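Local coordinates for YfkN protein (Bacillus subtilis subsp. subtilis, PDB 3GVE) that belongs to the calcineurin-like phosphoesterase family and binds one manganese and one magnesium ion side by side, at residues D126-S138 / V165-T177. Sequence-based numbering, arbitrary orientation.
Sequences DFPIVNANVKTTS and VGYIGFVPPQIMT
Asn133 holds the backbone of Val171 with both ends of its side-chain amide. Its ND2 gives a nearly straight bond to Val171 O (2.8 Å, 174° at the hydrogen), the acceptor lying in the amide plane, while OD1 accepts from Val171 N at 3.1 Å, the donor tilted from the carbonyl plane. An amide suits this place because it offers a donor and an acceptor together, matching the N-H and C=O of a single residue. Its CG sits between its own backbone N and carbonyl carbon (chi1 69°), which turns the amide toward the backbone of Val171. Just before this pair, Ala132 N donates to Gly169 O at 2.9 Å. Because Gly169 has no side chain, the Val130 carbonyl and the Asn131 backbone can come close; Asn131 CA also makes a CA-H...O contact with Gly169 O at 3.5 Å. At the two ends of the contact, Val130 CG2 covers Gly169 N, a buried N-H with no partner in the model, and Val134 CG2 meets Val171 CG1 at 3.5 Å and, more loosely, Ile175 CD1. The small Ala132 methyl fits beside Ile168 CG1 and lies obliquely to the Phe170 ring. In the metallophosphoesterase fold the contact joins the end of strand 160-170 to the loop between strands 129-130 and 134-135, with the Val171 side chain about 7 Å from the magnesium ion. Asn131 steadies Asn133: its ND2 gives OD1 of Asn133 a second donor, and its own OD1 accepts Val134 N (2.9 Å) in an Asx motif. Farther out, Gln190 O also accepts from Asn133 ND2.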
loop_
_atom_site.group_PDB
_atom_site.type_symbol
_atom_site.label_atom_id
_atom_site.label_comp_id
_atom_site.label_asym_id
_atom_site.label_seq_id
_atom_site.Cartn_x
_atom_site.Cartn_y
_atom_site.Cartn_z
ATOM N N ASP A 126 -0.717 27.285 -7.651
ATOM C CA ASP A 126 -0.187 28.419 -8.384
ATOM C C ASP A 126 -0.007 28.033 -9.833
ATOM O O ASP A 126 0.124 28.868 -10.663
ATOM C CB ASP A 126 1.173 28.836 -7.822
ATOM C CG ASP A 126 1.089 29.476 -6.485
ATOM O OD1 ASP A 126 0.058 29.934 -6.087
ATOM O OD2 ASP A 126 2.159 29.479 -5.852
ATOM N N PHE A 127 0.031 26.735 -10.088
ATOM C CA PHE A 127 0.306 26.186 -11.404
ATOM C C PHE A 127 -0.951 25.517 -11.946
ATOM O O PHE A 127 -1.813 25.142 -11.200
ATOM C CB PHE A 127 1.446 25.164 -11.309
ATOM C CG PHE A 127 1.229 24.122 -10.241
ATOM C CD1 PHE A 127 0.621 22.931 -10.551
ATOM C CD2 PHE A 127 1.588 24.361 -8.925
ATOM C CE1 PHE A 127 0.400 21.984 -9.575
ATOM C CE2 PHE A 127 1.365 23.427 -7.938
ATOM C CZ PHE A 127 0.786 22.229 -8.247
ATOM N N PRO A 128 -1.010 25.354 -13.256
ATOM C CA PRO A 128 -2.162 24.695 -13.877
ATOM C C PRO A 128 -2.196 23.193 -13.586
ATOM O O PRO A 128 -1.178 22.528 -13.646
ATOM C CB PRO A 128 -1.922 24.908 -15.376
ATOM C CG PRO A 128 -0.439 25.142 -15.497
ATOM C CD PRO A 128 -0.070 25.883 -14.254
ATOM N N ILE A 129 -3.384 22.695 -13.292
ATOM C CA ILE A 129 -3.650 21.266 -13.152
ATOM C C ILE A 129 -4.598 20.917 -14.296
ATOM O O ILE A 129 -5.697 21.423 -14.373
ATOM C CB ILE A 129 -4.218 20.956 -11.758
ATOM C CG1 ILE A 129 -3.124 21.224 -10.718
ATOM C CG2 ILE A 129 -4.664 19.518 -11.675
ATOM C CD1 ILE A 129 -3.589 21.129 -9.257
ATOM N N VAL A 130 -4.131 20.089 -15.207
ATOM C CA VAL A 130 -4.833 19.872 -16.458
ATOM C C VAL A 130 -5.389 18.458 -16.545
ATOM O O VAL A 130 -4.830 17.522 -15.993
ATOM C CB VAL A 130 -3.913 20.166 -17.690
ATOM C CG1 VAL A 130 -3.589 21.679 -17.750
ATOM C CG2 VAL A 130 -2.617 19.340 -17.632
ATOM N N ASN A 131 -6.486 18.324 -17.267
ATOM C CA ASN A 131 -7.039 17.030 -17.628
ATOM C C ASN A 131 -7.959 17.196 -18.838
ATOM O O ASN A 131 -8.817 18.065 -18.804
ATOM C CB ASN A 131 -7.808 16.400 -16.472
ATOM C CG ASN A 131 -8.604 15.198 -16.931
ATOM O OD1 ASN A 131 -9.723 15.343 -17.391
ATOM N ND2 ASN A 131 -8.005 14.023 -16.877
ATOM N N ALA A 132 -7.747 16.393 -19.855
ATOM C CA ALA A 132 -8.451 16.564 -21.109
ATOM C C ALA A 132 -9.603 15.598 -21.297
ATOM O O ALA A 132 -10.473 15.865 -22.108
ATOM C CB ALA A 132 -7.470 16.440 -22.285
ATOM N N ASN A 133 -9.603 14.475 -20.587
ATOM C CA ASN A 133 -10.569 13.411 -20.893
ATOM C C ASN A 133 -11.798 13.278 -19.990
ATOM O O ASN A 133 -12.771 12.665 -20.379
ATOM C CB ASN A 133 -9.867 12.054 -21.168
ATOM C CG ASN A 133 -9.199 11.420 -19.929
ATOM O OD1 ASN A 133 -8.673 12.099 -19.061
ATOM N ND2 ASN A 133 -9.197 10.093 -19.891
ATOM N N VAL A 134 -11.773 13.869 -18.804
ATOM C CA VAL A 134 -12.971 13.890 -17.972
ATOM C C VAL A 134 -13.900 15.007 -18.437
ATOM O O VAL A 134 -13.494 16.139 -18.544
ATOM C CB VAL A 134 -12.647 14.064 -16.467
ATOM C CG1 VAL A 134 -13.942 13.989 -15.626
ATOM C CG2 VAL A 134 -11.661 12.988 -16.017
ATOM N N LYS A 135 -15.147 14.645 -18.717
ATOM C CA LYS A 135 -16.120 15.589 -19.252
ATOM C C LYS A 135 -17.407 15.638 -18.419
ATOM O O LYS A 135 -17.702 14.738 -17.665
ATOM C CB LYS A 135 -16.403 15.248 -20.719
ATOM C CG LYS A 135 -15.178 15.504 -21.607
ATOM C CD LYS A 135 -15.433 15.152 -23.068
ATOM C CE LYS A 135 -14.203 15.339 -23.918
ATOM N NZ LYS A 135 -14.505 15.078 -25.338
ATOM N N THR A 136 -18.154 16.732 -18.560
ATOM C CA THR A 136 -19.477 16.814 -17.963
ATOM C C THR A 136 -20.370 15.840 -18.744
ATOM O O THR A 136 -19.987 15.360 -19.794
ATOM C CB THR A 136 -20.068 18.234 -18.051
ATOM O OG1 THR A 136 -20.294 18.559 -19.416
ATOM C CG2 THR A 136 -19.129 19.291 -17.426
ATOM N N THR A 137 -21.551 15.573 -18.202
ATOM C CA THR A 137 -22.472 14.641 -18.869
ATOM C C THR A 137 -22.912 15.159 -20.233
ATOM O O THR A 137 -23.294 14.382 -21.084
ATOM C CB THR A 137 -23.688 14.271 -17.996
ATOM O OG1 THR A 137 -24.416 15.449 -17.651
ATOM C CG2 THR A 137 -23.265 13.544 -16.738
ATOM N N SER A 138 -22.806 16.459 -20.458
ATOM C CA SER A 138 -23.148 17.032 -21.752
ATOM C C SER A 138 -21.963 17.137 -22.713
ATOM O O SER A 138 -22.108 17.546 -23.836
ATOM C CB SER A 138 -23.808 18.402 -21.566
ATOM O OG SER A 138 -22.849 19.387 -21.266
ATOM N N VAL A 165 5.337 25.973 -24.498
ATOM C CA VAL A 165 5.215 24.620 -23.930
ATOM C C VAL A 165 3.790 24.401 -23.510
ATOM O O VAL A 165 3.209 25.192 -22.738
ATOM C CB VAL A 165 6.149 24.466 -22.724
ATOM C CG1 VAL A 165 6.121 23.041 -22.137
ATOM C CG2 VAL A 165 7.602 24.769 -23.172
ATOM N N GLY A 166 3.227 23.315 -23.962
ATOM C CA GLY A 166 1.888 22.896 -23.611
ATOM C C GLY A 166 1.856 21.695 -22.681
ATOM O O GLY A 166 2.722 20.800 -22.825
ATOM N N TYR A 167 0.919 21.646 -21.769
ATOM C CA TYR A 167 0.736 20.480 -20.934
ATOM C C TYR A 167 -0.677 19.982 -21.154
ATOM O O TYR A 167 -1.616 20.757 -21.154
ATOM C CB TYR A 167 0.913 20.843 -19.464
ATOM C CG TYR A 167 2.237 21.507 -19.126
ATOM C CD1 TYR A 167 3.351 20.765 -18.762
ATOM C CD2 TYR A 167 2.355 22.891 -19.158
ATOM C CE1 TYR A 167 4.552 21.391 -18.452
ATOM C CE2 TYR A 167 3.543 23.518 -18.837
ATOM C CZ TYR A 167 4.635 22.766 -18.483
ATOM O OH TYR A 167 5.814 23.405 -18.162
ATOM N N ILE A 168 -0.800 18.674 -21.298
ATOM C CA ILE A 168 -2.091 18.005 -21.390
ATOM C C ILE A 168 -2.057 16.815 -20.439
ATOM O O ILE A 168 -1.027 16.199 -20.263
ATOM C CB ILE A 168 -2.389 17.543 -22.849
ATOM C CG1 ILE A 168 -3.801 16.945 -22.968
ATOM C CG2 ILE A 168 -1.318 16.564 -23.370
ATOM C CD1 ILE A 168 -4.271 16.727 -24.433
ATOM N N GLY A 169 -3.188 16.498 -19.833
ATOM C CA GLY A 169 -3.235 15.400 -18.870
ATOM C C GLY A 169 -4.371 14.430 -19.130
ATOM O O GLY A 169 -5.381 14.795 -19.677
ATOM N N PHE A 170 -4.174 13.194 -18.694
ATOM C CA PHE A 170 -5.129 12.090 -18.861
ATOM C C PHE A 170 -5.239 11.232 -17.612
ATOM O O PHE A 170 -4.260 11.018 -16.921
ATOM C CB PHE A 170 -4.721 11.177 -20.030
ATOM C CG PHE A 170 -4.374 11.921 -21.270
ATOM C CD1 PHE A 170 -5.363 12.427 -22.098
ATOM C CD2 PHE A 170 -3.060 12.137 -21.596
ATOM C CE1 PHE A 170 -5.031 13.131 -23.236
ATOM C CE2 PHE A 170 -2.719 12.833 -22.738
ATOM C CZ PHE A 170 -3.714 13.337 -23.564
ATOM N N VAL A 171 -6.441 10.726 -17.362
ATOM C CA VAL A 171 -6.705 9.811 -16.248
ATOM C C VAL A 171 -7.412 8.558 -16.787
ATOM O O VAL A 171 -8.044 8.606 -17.824
ATOM C CB VAL A 171 -7.554 10.522 -15.140
ATOM C CG1 VAL A 171 -9.005 10.694 -15.596
ATOM C CG2 VAL A 171 -7.485 9.772 -13.810
ATOM N N PRO A 172 -7.293 7.422 -16.109
ATOM C CA PRO A 172 -7.951 6.223 -16.656
ATOM C C PRO A 172 -9.482 6.322 -16.574
ATOM O O PRO A 172 -10.028 6.807 -15.607
ATOM C CB PRO A 172 -7.436 5.086 -15.761
ATOM C CG PRO A 172 -6.105 5.604 -15.242
ATOM C CD PRO A 172 -6.392 7.076 -14.994
ATOM N N PRO A 173 -10.163 5.838 -17.610
ATOM C CA PRO A 173 -11.632 5.859 -17.612
ATOM C C PRO A 173 -12.258 5.001 -16.518
ATOM O O PRO A 173 -13.419 5.205 -16.215
ATOM C CB PRO A 173 -12.009 5.333 -19.008
ATOM C CG PRO A 173 -10.800 5.383 -19.812
ATOM C CD PRO A 173 -9.614 5.361 -18.894
ATOM N N GLN A 174 -11.468 4.116 -15.933
ATOM C CA GLN A 174 -11.904 3.240 -14.873
ATOM C C GLN A 174 -12.271 3.983 -13.584
ATOM O O GLN A 174 -12.770 3.368 -12.660
ATOM C CB GLN A 174 -10.818 2.188 -14.597
ATOM C CG GLN A 174 -10.685 1.098 -15.649
ATOM C CD GLN A 174 -9.988 1.559 -16.918
ATOM O OE1 GLN A 174 -9.384 2.609 -16.963
ATOM N NE2 GLN A 174 -10.071 0.746 -17.960
ATOM N N ILE A 175 -12.041 5.294 -13.523
ATOM C CA ILE A 175 -12.497 6.061 -12.351
ATOM C C ILE A 175 -14.029 5.956 -12.210
ATOM O O ILE A 175 -14.557 6.085 -11.150
ATOM C CB ILE A 175 -12.054 7.557 -12.381
ATOM C CG1 ILE A 175 -12.663 8.307 -13.566
ATOM C CG2 ILE A 175 -10.531 7.686 -12.374
ATOM C CD1 ILE A 175 -12.421 9.846 -13.492
HETATM N N MSE A 176 -14.715 5.679 -13.311
HETATM C CA MSE A 176 -16.170 5.526 -13.276
HETATM C C MSE A 176 -16.581 4.291 -12.472
HETATM O O MSE A 176 -17.674 4.231 -11.947
HETATM C CB MSE A 176 -16.727 5.437 -14.695
HETATM C CG MSE A 176 -16.533 6.695 -15.542
HETATM SE SE MSE A 176 -17.097 8.379 -14.713
HETATM C CE MSE A 176 -18.916 7.938 -14.191
ATOM N N THR A 177 -15.690 3.319 -12.380
ATOM C CA THR A 177 -15.871 2.151 -11.529
ATOM C C THR A 177 -15.320 2.404 -10.126
ATOM O O THR A 177 -16.003 2.227 -9.144
ATOM C CB THR A 177 -15.158 0.925 -12.144
ATOM O OG1 THR A 177 -15.757 0.637 -13.404
ATOM C CG2 THR A 177 -15.286 -0.309 -11.252
#